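Local coordinates for surface glycan binding protein B (Bacteroides ovatus, PDB 6E57), which probably captures cereal mixed-linkage beta-glucan at the surface of a human gut bacterium, binding a mixed-linkage heptasaccharide along its carbohydrate-binding domain, at residues I246-V256 / I267-S275; S348-E357 / G411-K420. One frame throughout, in Å; residues are numbered along the deposited sequence.

Contact 1: residues I246-V256 / I267-S275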
loop_
_atom_site.group_PDB
_atom_site.type_symbol
_atom_site.label_atom_id
_atom_site.label_comp_id
_atom_site.label_asym_id
_atom_site.label_seq_id
_atom_site.Cartn_x
_atom_site.Cartn_y
_atom_site.Cartn_z
ATOM N N ILE A 246 17.858 13.821 -0.004
ATOM C CA ILE A 246 18.713 12.819 -0.653
ATOM C C ILE A 246 19.804 13.534 -1.460
ATOM O O ILE A 246 19.518 14.426 -2.257
ATOM C CB ILE A 246 17.886 11.853 -1.526
ATOM C CG1 ILE A 246 16.954 10.999 -0.661
ATOM C CG2 ILE A 246 18.798 11.001 -2.400
ATOM C CD1 ILE A 246 16.171 9.946 -1.414
ATOM N N ALA A 247 21.054 13.113 -1.235
ATOM C CA ALA A 247 22.237 13.635 -1.916
ATOM C C ALA A 247 22.652 12.700 -3.059
ATOM O O ALA A 247 23.135 13.167 -4.093
ATOM C CB ALA A 247 23.361 13.808 -0.922
ATOM N N SER A 248 22.482 11.386 -2.858
ATOM C CA SER A 248 22.883 10.389 -3.848
ATOM C C SER A 248 22.155 9.058 -3.617
ATOM O O SER A 248 21.757 8.744 -2.497
ATOM C CB SER A 248 24.377 10.193 -3.830
ATOM O OG SER A 248 24.814 9.777 -2.546
ATOM N N LEU A 249 21.996 8.300 -4.710
ATOM C CA LEU A 249 21.544 6.909 -4.709
ATOM C C LEU A 249 22.600 6.056 -5.423
ATOM O O LEU A 249 23.145 6.474 -6.447
ATOM C CB LEU A 249 20.195 6.809 -5.430
ATOM C CG LEU A 249 19.030 7.551 -4.776
ATOM C CD1 LEU A 249 17.854 7.661 -5.735
ATOM C CD2 LEU A 249 18.599 6.868 -3.488
ATOM N N THR A 250 22.879 4.867 -4.875
ATOM C CA THR A 250 23.815 3.913 -5.470
ATOM C C THR A 250 23.063 2.622 -5.817
ATOM O O THR A 250 22.501 1.987 -4.941
ATOM C CB THR A 250 25.004 3.661 -4.533
ATOM O OG1 THR A 250 25.641 4.917 -4.304
ATOM C CG2 THR A 250 26.011 2.677 -5.090
ATOM N N ILE A 251 23.050 2.271 -7.107
ATOM C CA ILE A 251 22.473 1.023 -7.626
ATOM C C ILE A 251 23.605 0.255 -8.315
ATOM O O ILE A 251 24.461 0.856 -8.961
ATOM C CB ILE A 251 21.292 1.293 -8.583
ATOM C CG1 ILE A 251 20.361 2.390 -8.057
ATOM C CG2 ILE A 251 20.524 0.013 -8.881
ATOM C CD1 ILE A 251 20.645 3.766 -8.617
ATOM N N GLY A 252 23.604 -1.072 -8.172
ATOM C CA GLY A 252 24.798 -1.835 -8.444
ATOM C C GLY A 252 25.943 -1.236 -7.651
ATOM O O GLY A 252 25.862 -1.147 -6.426
ATOM N N GLY A 253 26.975 -0.758 -8.348
ATOM C CA GLY A 253 28.036 0.029 -7.722
ATOM C C GLY A 253 28.084 1.443 -8.275
ATOM O O GLY A 253 29.103 2.125 -8.154
ATOM N N GLN A 254 26.964 1.877 -8.865
ATOM C CA GLN A 254 26.893 3.081 -9.682
ATOM C C GLN A 254 26.141 4.169 -8.910
ATOM O O GLN A 254 24.941 4.054 -8.687
ATOM C CB GLN A 254 26.190 2.783 -11.009
ATOM C CG GLN A 254 26.746 1.580 -11.761
ATOM C CD GLN A 254 28.086 1.849 -12.404
ATOM O OE1 GLN A 254 29.083 2.107 -11.733
ATOM N NE2 GLN A 254 28.122 1.770 -13.724
ATOM N N THR A 255 26.865 5.226 -8.525
ATOM C CA THR A 255 26.304 6.346 -7.776
ATOM C C THR A 255 25.735 7.400 -8.736
ATOM O O THR A 255 26.347 7.726 -9.759
ATOM C CB THR A 255 27.359 6.945 -6.844
ATOM O OG1 THR A 255 27.682 5.896 -5.933
ATOM C CG2 THR A 255 26.882 8.176 -6.105
ATOM N N VAL A 256 24.564 7.934 -8.365
ATOM C CA VAL A 256 23.853 8.971 -9.102
ATOM C C VAL A 256 23.560 10.120 -8.129
ATOM O O VAL A 256 22.893 9.905 -7.119
ATOM C CB VAL A 256 22.555 8.413 -9.718
ATOM C CG1 VAL A 256 21.776 9.480 -10.473
ATOM C CG2 VAL A 256 22.825 7.213 -10.613
ATOM N N ILE A 267 11.330 11.879 -6.517
ATOM C CA ILE A 267 12.643 12.083 -7.120
ATOM C C ILE A 267 12.720 11.242 -8.404
ATOM O O ILE A 267 12.264 10.100 -8.425
ATOM C CB ILE A 267 13.769 11.744 -6.119
ATOM C CG1 ILE A 267 15.129 12.264 -6.587
ATOM C CG2 ILE A 267 13.818 10.253 -5.820
ATOM C CD1 ILE A 267 16.186 12.244 -5.507
ATOM N N THR A 268 13.273 11.836 -9.471
ATOM C CA THR A 268 13.460 11.174 -10.769
ATOM C C THR A 268 14.940 11.239 -11.163
ATOM O O THR A 268 15.548 12.306 -11.113
ATOM C CB THR A 268 12.574 11.805 -11.854
ATOM O OG1 THR A 268 11.223 11.789 -11.388
ATOM C CG2 THR A 268 12.659 11.089 -13.184
ATOM N N LEU A 269 15.496 10.091 -11.570
ATOM C CA LEU A 269 16.901 9.969 -11.972
ATOM C C LEU A 269 16.988 9.126 -13.251
ATOM O O LEU A 269 15.982 8.585 -13.709
ATOM C CB LEU A 269 17.706 9.343 -10.824
ATOM C CG LEU A 269 17.435 7.867 -10.513
ATOM C CD1 LEU A 269 18.682 7.188 -9.968
ATOM C CD2 LEU A 269 16.286 7.708 -9.530
ATOM N N THR A 270 18.194 9.038 -13.824
ATOM C CA THR A 270 18.482 8.117 -14.926
ATOM C C THR A 270 19.092 6.837 -14.347
ATOM O O THR A 270 20.222 6.851 -13.850
ATOM C CB THR A 270 19.417 8.747 -15.968
ATOM O OG1 THR A 270 18.879 10.009 -16.366
ATOM C CG2 THR A 270 19.608 7.876 -17.192
ATOM N N CYS A 271 18.334 5.737 -14.400
ATOM C CA CYS A 271 18.834 4.438 -13.977
ATOM C C CYS A 271 20.094 4.114 -14.774
ATOM O O CYS A 271 20.063 4.129 -16.005
ATOM C CB CYS A 271 17.796 3.342 -14.179
ATOM S SG CYS A 271 18.465 1.673 -13.963
ATOM N N PRO A 272 21.240 3.837 -14.108
ATOM C CA PRO A 272 22.503 3.606 -14.812
ATOM C C PRO A 272 22.514 2.354 -15.707
ATOM O O PRO A 272 21.559 1.573 -15.710
ATOM C CB PRO A 272 23.536 3.485 -13.681
ATOM C CG PRO A 272 22.727 3.089 -12.467
ATOM C CD PRO A 272 21.384 3.760 -12.648
ATOM N N ASP A 273 23.607 2.196 -16.463
ATOM C CA ASP A 273 23.738 1.196 -17.525
ATOM C C ASP A 273 24.113 -0.156 -16.906
ATOM O O ASP A 273 25.289 -0.498 -16.823
ATOM C CB ASP A 273 24.775 1.643 -18.563
ATOM C CG ASP A 273 24.842 0.767 -19.802
ATOM O OD1 ASP A 273 23.783 0.269 -20.227
ATOM O OD2 ASP A 273 25.958 0.590 -20.333
ATOM N N LEU A 274 23.092 -0.911 -16.483
ATOM C CA LEU A 274 23.270 -2.194 -15.810
ATOM C C LEU A 274 22.698 -3.321 -16.679
ATOM O O LEU A 274 21.692 -3.142 -17.379
ATOM C CB LEU A 274 22.578 -2.135 -14.444
ATOM C CG LEU A 274 23.267 -1.251 -13.403
ATOM C CD1 LEU A 274 22.354 -0.985 -12.216
ATOM C CD2 LEU A 274 24.574 -1.873 -12.936
ATOM N N SER A 275 23.364 -4.480 -16.622
ATOM C CA SER A 275 22.875 -5.720 -17.214
ATOM C C SER A 275 21.576 -6.137 -16.516
ATOM O O SER A 275 21.313 -5.723 -15.391
ATOM C CB SER A 275 23.912 -6.813 -17.119
ATOM O OG SER A 275 25.152 -6.395 -17.671
#
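L269 meets three side chains of the hairpin 246-256. Its CD1 lies 3.9 Å from V256 CG1 and 4.2 Å from I251 CD1, while its CD2 reaches L249 CD1 at 4.1 Å. The long directions of L269 and V256 cross at about a right angle, as do those of L269 and L249; I251, by contrast, comes to L269 tip to tip. In V256, CG1 is trans to the backbone N (chi1 179°), which makes it the nearest of several V256 atoms to L269 CD1. Past the end of strand 267-270, P272 and L274 meet I251: its CD1 touches P272 CD, and its CG2 reaches L274 CD1 at 3.9 Å. Q254 and P272 run alongside each other in opposing directions, Q254 CB lying 3.8 Å from P272 CG, so the aliphatic root of this glutamine does the packing. At the far end I246 CG2 meets I267 CD1 at 4.2 Å.

The hairpin is held by paired backbone bonds between L249 and V256 and between I251 and Q254, and a type II' turn from I251 to Q254 closes it through G252 and G253. On its other side strand 246-251 bonds to strand 277-285, with a classic beta bulge where A247 and S248 both face K284. Strand 267-270 is paired instead with strand 235-240. The axes of 246-251 and 267-270 pass 10.0 Å apart at 47°, the geometry of two layers stacked face to face, consistent with an immunoglobulin-like sandwich domain. W236 touches I251, and F259 touches both I267 and L269, extending the apolar interior.

No hydrogen bond spans the two segments, and the close approaches between them are almost wholly carbon to carbon: the layers are therefore probably held here by dispersion and the exclusion of water.

Contact 2: residues S348-E357 / G411-K420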
loop_
_atom_site.group_PDB
_atom_site.type_symbol
_atom_site.label_atom_id
_atom_site.label_comp_id
_atom_site.label_asym_id
_atom_site.label_seq_id
_atom_site.Cartn_x
_atom_site.Cartn_y
_atom_site.Cartn_z
ATOM N N SER A 348 7.971 -12.012 -20.699
ATOM C CA SER A 348 8.362 -10.691 -21.166
ATOM C C SER A 348 7.133 -9.777 -21.208
ATOM O O SER A 348 6.011 -10.246 -21.422
ATOM C CB SER A 348 9.022 -10.774 -22.511
ATOM O OG SER A 348 10.083 -11.712 -22.485
ATOM N N THR A 349 7.374 -8.477 -21.007
ATOM C CA THR A 349 6.329 -7.461 -20.988
ATOM C C THR A 349 6.339 -6.690 -22.310
ATOM O O THR A 349 7.304 -5.985 -22.607
ATOM C CB THR A 349 6.517 -6.489 -19.818
ATOM O OG1 THR A 349 6.662 -7.258 -18.626
ATOM C CG2 THR A 349 5.360 -5.527 -19.662
ATOM N N LEU A 350 5.260 -6.840 -23.088
ATOM C CA LEU A 350 5.031 -6.036 -24.279
ATOM C C LEU A 350 4.356 -4.732 -23.845
ATOM O O LEU A 350 3.520 -4.746 -22.942
ATOM C CB LEU A 350 4.154 -6.817 -25.264
ATOM C CG LEU A 350 4.041 -6.215 -26.664
ATOM C CD1 LEU A 350 5.303 -6.467 -27.471
ATOM C CD2 LEU A 350 2.837 -6.777 -27.399
ATOM N N LYS A 351 4.749 -3.623 -24.484
ATOM C CA LYS A 351 4.186 -2.297 -24.239
ATOM C C LYS A 351 3.809 -1.671 -25.584
ATOM O O LYS A 351 4.618 -1.653 -26.495
ATOM C CB LYS A 351 5.194 -1.407 -23.506
ATOM C CG LYS A 351 4.753 0.036 -23.277
ATOM C CD LYS A 351 5.850 0.940 -22.744
ATOM C CE LYS A 351 6.259 0.608 -21.323
ATOM N NZ LYS A 351 7.360 1.480 -20.844
ATOM N N VAL A 352 2.576 -1.166 -25.685
ATOM C CA VAL A 352 2.111 -0.431 -26.856
ATOM C C VAL A 352 1.783 1.001 -26.423
ATOM O O VAL A 352 0.855 1.203 -25.635
ATOM C CB VAL A 352 0.882 -1.103 -27.496
ATOM C CG1 VAL A 352 0.418 -0.349 -28.735
ATOM C CG2 VAL A 352 1.140 -2.564 -27.823
ATOM N N VAL A 353 2.555 1.973 -26.930
ATOM C CA VAL A 353 2.281 3.395 -26.724
ATOM C C VAL A 353 1.306 3.850 -27.816
ATOM O O VAL A 353 1.620 3.764 -29.001
ATOM C CB VAL A 353 3.566 4.246 -26.734
ATOM C CG1 VAL A 353 3.274 5.720 -26.474
ATOM C CG2 VAL A 353 4.600 3.725 -25.746
ATOM N N TYR A 354 0.137 4.342 -27.393
ATOM C CA TYR A 354 -0.956 4.694 -28.295
ATOM C C TYR A 354 -1.348 6.157 -28.060
ATOM O O TYR A 354 -1.167 6.678 -26.967
ATOM C CB TYR A 354 -2.148 3.755 -28.088
ATOM C CG TYR A 354 -2.742 3.797 -26.702
ATOM C CD1 TYR A 354 -2.252 2.991 -25.685
ATOM C CD2 TYR A 354 -3.790 4.653 -26.397
ATOM C CE1 TYR A 354 -2.780 3.039 -24.404
ATOM C CE2 TYR A 354 -4.336 4.704 -25.124
ATOM C CZ TYR A 354 -3.828 3.898 -24.124
ATOM O OH TYR A 354 -4.365 3.951 -22.872
ATOM N N SER A 355 -1.874 6.806 -29.102
ATOM C CA SER A 355 -2.410 8.154 -28.988
ATOM C C SER A 355 -3.762 8.227 -29.704
ATOM O O SER A 355 -4.031 7.463 -30.625
ATOM C CB SER A 355 -1.441 9.188 -29.510
ATOM O OG SER A 355 -1.115 8.952 -30.870
ATOM N N ILE A 356 -4.609 9.151 -29.244
ATOM C CA ILE A 356 -5.945 9.312 -29.784
ATOM C C ILE A 356 -5.862 10.087 -31.102
ATOM O O ILE A 356 -4.888 10.806 -31.360
ATOM C CB ILE A 356 -6.882 10.004 -28.773
ATOM C CG1 ILE A 356 -6.447 11.435 -28.447
ATOM C CG2 ILE A 356 -7.027 9.166 -27.512
ATOM C CD1 ILE A 356 -7.519 12.260 -27.773
ATOM N N GLU A 357 -6.892 9.897 -31.933
ATOM C CA GLU A 357 -7.236 10.807 -33.009
ATOM C C GLU A 357 -8.354 11.714 -32.500
ATOM O O GLU A 357 -9.481 11.260 -32.343
ATOM C CB GLU A 357 -7.675 10.031 -34.252
ATOM C CG GLU A 357 -8.177 10.921 -35.378
ATOM C CD GLU A 357 -7.318 12.146 -35.642
ATOM O OE1 GLU A 357 -6.147 11.969 -36.031
ATOM O OE2 GLU A 357 -7.817 13.273 -35.434
ATOM N N GLY A 411 -9.903 4.673 -33.956
ATOM C CA GLY A 411 -9.755 6.051 -33.495
ATOM C C GLY A 411 -8.511 6.278 -32.654
ATOM O O GLY A 411 -8.522 7.119 -31.743
ATOM N N TYR A 412 -7.432 5.549 -32.961
ATOM C CA TYR A 412 -6.160 5.728 -32.268
ATOM C C TYR A 412 -4.998 5.409 -33.212
ATOM O O TYR A 412 -5.192 4.857 -34.295
ATOM C CB TYR A 412 -6.094 4.863 -31.009
ATOM C CG TYR A 412 -5.860 3.393 -31.254
ATOM C CD1 TYR A 412 -6.919 2.536 -31.505
ATOM C CD2 TYR A 412 -4.582 2.853 -31.226
ATOM C CE1 TYR A 412 -6.717 1.184 -31.729
ATOM C CE2 TYR A 412 -4.363 1.503 -31.446
ATOM C CZ TYR A 412 -5.435 0.664 -31.696
ATOM O OH TYR A 412 -5.243 -0.670 -31.912
ATOM N N TYR A 413 -3.794 5.781 -32.769
ATOM C CA TYR A 413 -2.559 5.525 -33.477
ATOM C C TYR A 413 -1.649 4.682 -32.586
ATOM O O TYR A 413 -1.640 4.878 -31.378
ATOM C CB TYR A 413 -1.828 6.827 -33.806
ATOM C CG TYR A 413 -2.550 7.770 -34.732
ATOM C CD1 TYR A 413 -3.428 8.724 -34.239
ATOM C CD2 TYR A 413 -2.320 7.745 -36.099
ATOM C CE1 TYR A 413 -4.082 9.610 -35.081
ATOM C CE2 TYR A 413 -2.962 8.627 -36.953
ATOM C CZ TYR A 413 -3.846 9.563 -36.444
ATOM O OH TYR A 413 -4.482 10.429 -37.285
ATOM N N VAL A 414 -0.892 3.767 -33.199
ATOM C CA VAL A 414 0.201 3.072 -32.532
ATOM C C VAL A 414 1.488 3.856 -32.818
ATOM O O VAL A 414 1.837 4.061 -33.980
ATOM C CB VAL A 414 0.308 1.611 -33.002
ATOM C CG1 VAL A 414 1.584 0.950 -32.510
ATOM C CG2 VAL A 414 -0.915 0.802 -32.596
ATOM N N ASP A 415 2.167 4.293 -31.751
ATOM C CA ASP A 415 3.332 5.184 -31.848
ATOM C C ASP A 415 4.631 4.446 -31.489
ATOM O O ASP A 415 5.696 4.806 -31.993
ATOM C CB ASP A 415 3.159 6.417 -30.957
ATOM C CG ASP A 415 1.999 7.318 -31.350
ATOM O OD1 ASP A 415 1.795 7.512 -32.568
ATOM O OD2 ASP A 415 1.312 7.828 -30.429
ATOM N N LEU A 416 4.552 3.449 -30.598
ATOM C CA LEU A 416 5.723 2.669 -30.177
ATOM C C LEU A 416 5.283 1.277 -29.699
ATOM O O LEU A 416 4.208 1.113 -29.127
ATOM C CB LEU A 416 6.445 3.429 -29.060
ATOM C CG LEU A 416 7.888 3.001 -28.785
ATOM C CD1 LEU A 416 8.815 3.479 -29.891
ATOM C CD2 LEU A 416 8.361 3.522 -27.437
ATOM N N VAL A 417 6.127 0.275 -29.960
ATOM C CA VAL A 417 5.985 -1.053 -29.374
ATOM C C VAL A 417 7.358 -1.484 -28.854
ATOM O O VAL A 417 8.331 -1.496 -29.613
ATOM C CB VAL A 417 5.424 -2.081 -30.375
ATOM C CG1 VAL A 417 5.245 -3.445 -29.728
ATOM C CG2 VAL A 417 4.121 -1.613 -31.003
ATOM N N THR A 418 7.418 -1.829 -27.561
ATOM C CA THR A 418 8.648 -2.265 -26.909
ATOM C C THR A 418 8.407 -3.591 -26.181
ATOM O O THR A 418 7.267 -3.994 -25.974
ATOM C CB THR A 418 9.172 -1.204 -25.932
ATOM O OG1 THR A 418 8.309 -1.155 -24.795
ATOM C CG2 THR A 418 9.272 0.172 -26.555
ATOM N N VAL A 419 9.508 -4.247 -25.803
ATOM C CA VAL A 419 9.491 -5.462 -24.991
ATOM C C VAL A 419 10.690 -5.407 -24.035
ATOM O O VAL A 419 11.708 -4.804 -24.371
ATOM C CB VAL A 419 9.517 -6.725 -25.875
ATOM C CG1 VAL A 419 10.776 -6.806 -26.726
ATOM C CG2 VAL A 419 9.351 -7.990 -25.050
ATOM N N LYS A 420 10.560 -6.028 -22.855
ATOM C CA LYS A 420 11.672 -6.110 -21.889
ATOM C C LYS A 420 11.649 -7.461 -21.164
ATOM O O LYS A 420 10.611 -7.909 -20.689
ATOM C CB LYS A 420 11.621 -4.935 -20.907
ATOM C CG LYS A 420 10.330 -4.780 -20.119
ATOM C CD LYS A 420 10.302 -3.515 -19.285
ATOM C CE LYS A 420 8.976 -3.281 -18.592
ATOM N NZ LYS A 420 8.905 -1.929 -17.986
HETATM O O HOH W 1 8.865 -8.558 -18.068
HETATM O O HOH W 2 9.419 1.150 -19.121
#
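K351 and T418 form a hydrogen-bonded pair in the antiparallel strands 349-356 and 412-419, whose axes come within 4.5 Å at 148°. K351 N gives T418 O a 2.9 Å bond, and T418 N returns one to K351 O. At V353 the register slips by one: D415 and L416 both face it in a classic beta bulge, D415 N giving V353 O a 2.9 Å bond nearly in line with the C=O, whereas the bond from L416 N is weak.

At the bulge D415 points to the partner strand, where S355 OG donates to D415 OD2 over 2.7 Å on the syn side of the carboxylate; chi1 of 59° sets this OG between the backbone N and the carbonyl carbon, from where it meets D415. H317 ND1 is hydrogen-bonded to D415 OD1. Beyond S355, Y413 OH donates to the anti lone pair of E357 OE1 at 2.6 Å. That oxygen lies in the plane of the Y413 ring, at its edge, although the carboxylate is turned 71° from the ring; H317 stacks on Y413.

These strands belong to the C-terminal glycan-binding domain, where 412-419 also pairs with 317-321, the strand leading to the pocket residues W322 and D323.

On the buried face, L350 CD1 packs 3.8 Å from V417 CG1, V352 meets V414, and Y354 CB approaches the Y412 ring obliquely; L367, M365 and C407 cover this side. On the other face, V353 and L416 extend together, flank to flank. There E310 OE1 accepts from T418 OG1 and forms a salt bridge with K351 NZ, which would probably temper the nearness of K420 NZ, 4.7 Å from K351 NZ.

Contact 1 closes before contact 2 opens, so the two lie in series along the chain, their centres about 27 Å apart and their nearest atoms about 11 Å apart. The structural connection is strand 299-315: though broken by a bulge or short loop, it pairs antiparallel with 277-285, the neighbour of the hairpin in contact 1, and also with 412-419 of contact 2. On the far side of contact 2, strand 349-356 pairs in turn with 385-390. Residues 246-275 form part of what appears to be the domain before the C-terminal one, and contact 2 ties the chain's last strand into the domain whose pocket holds the glycan.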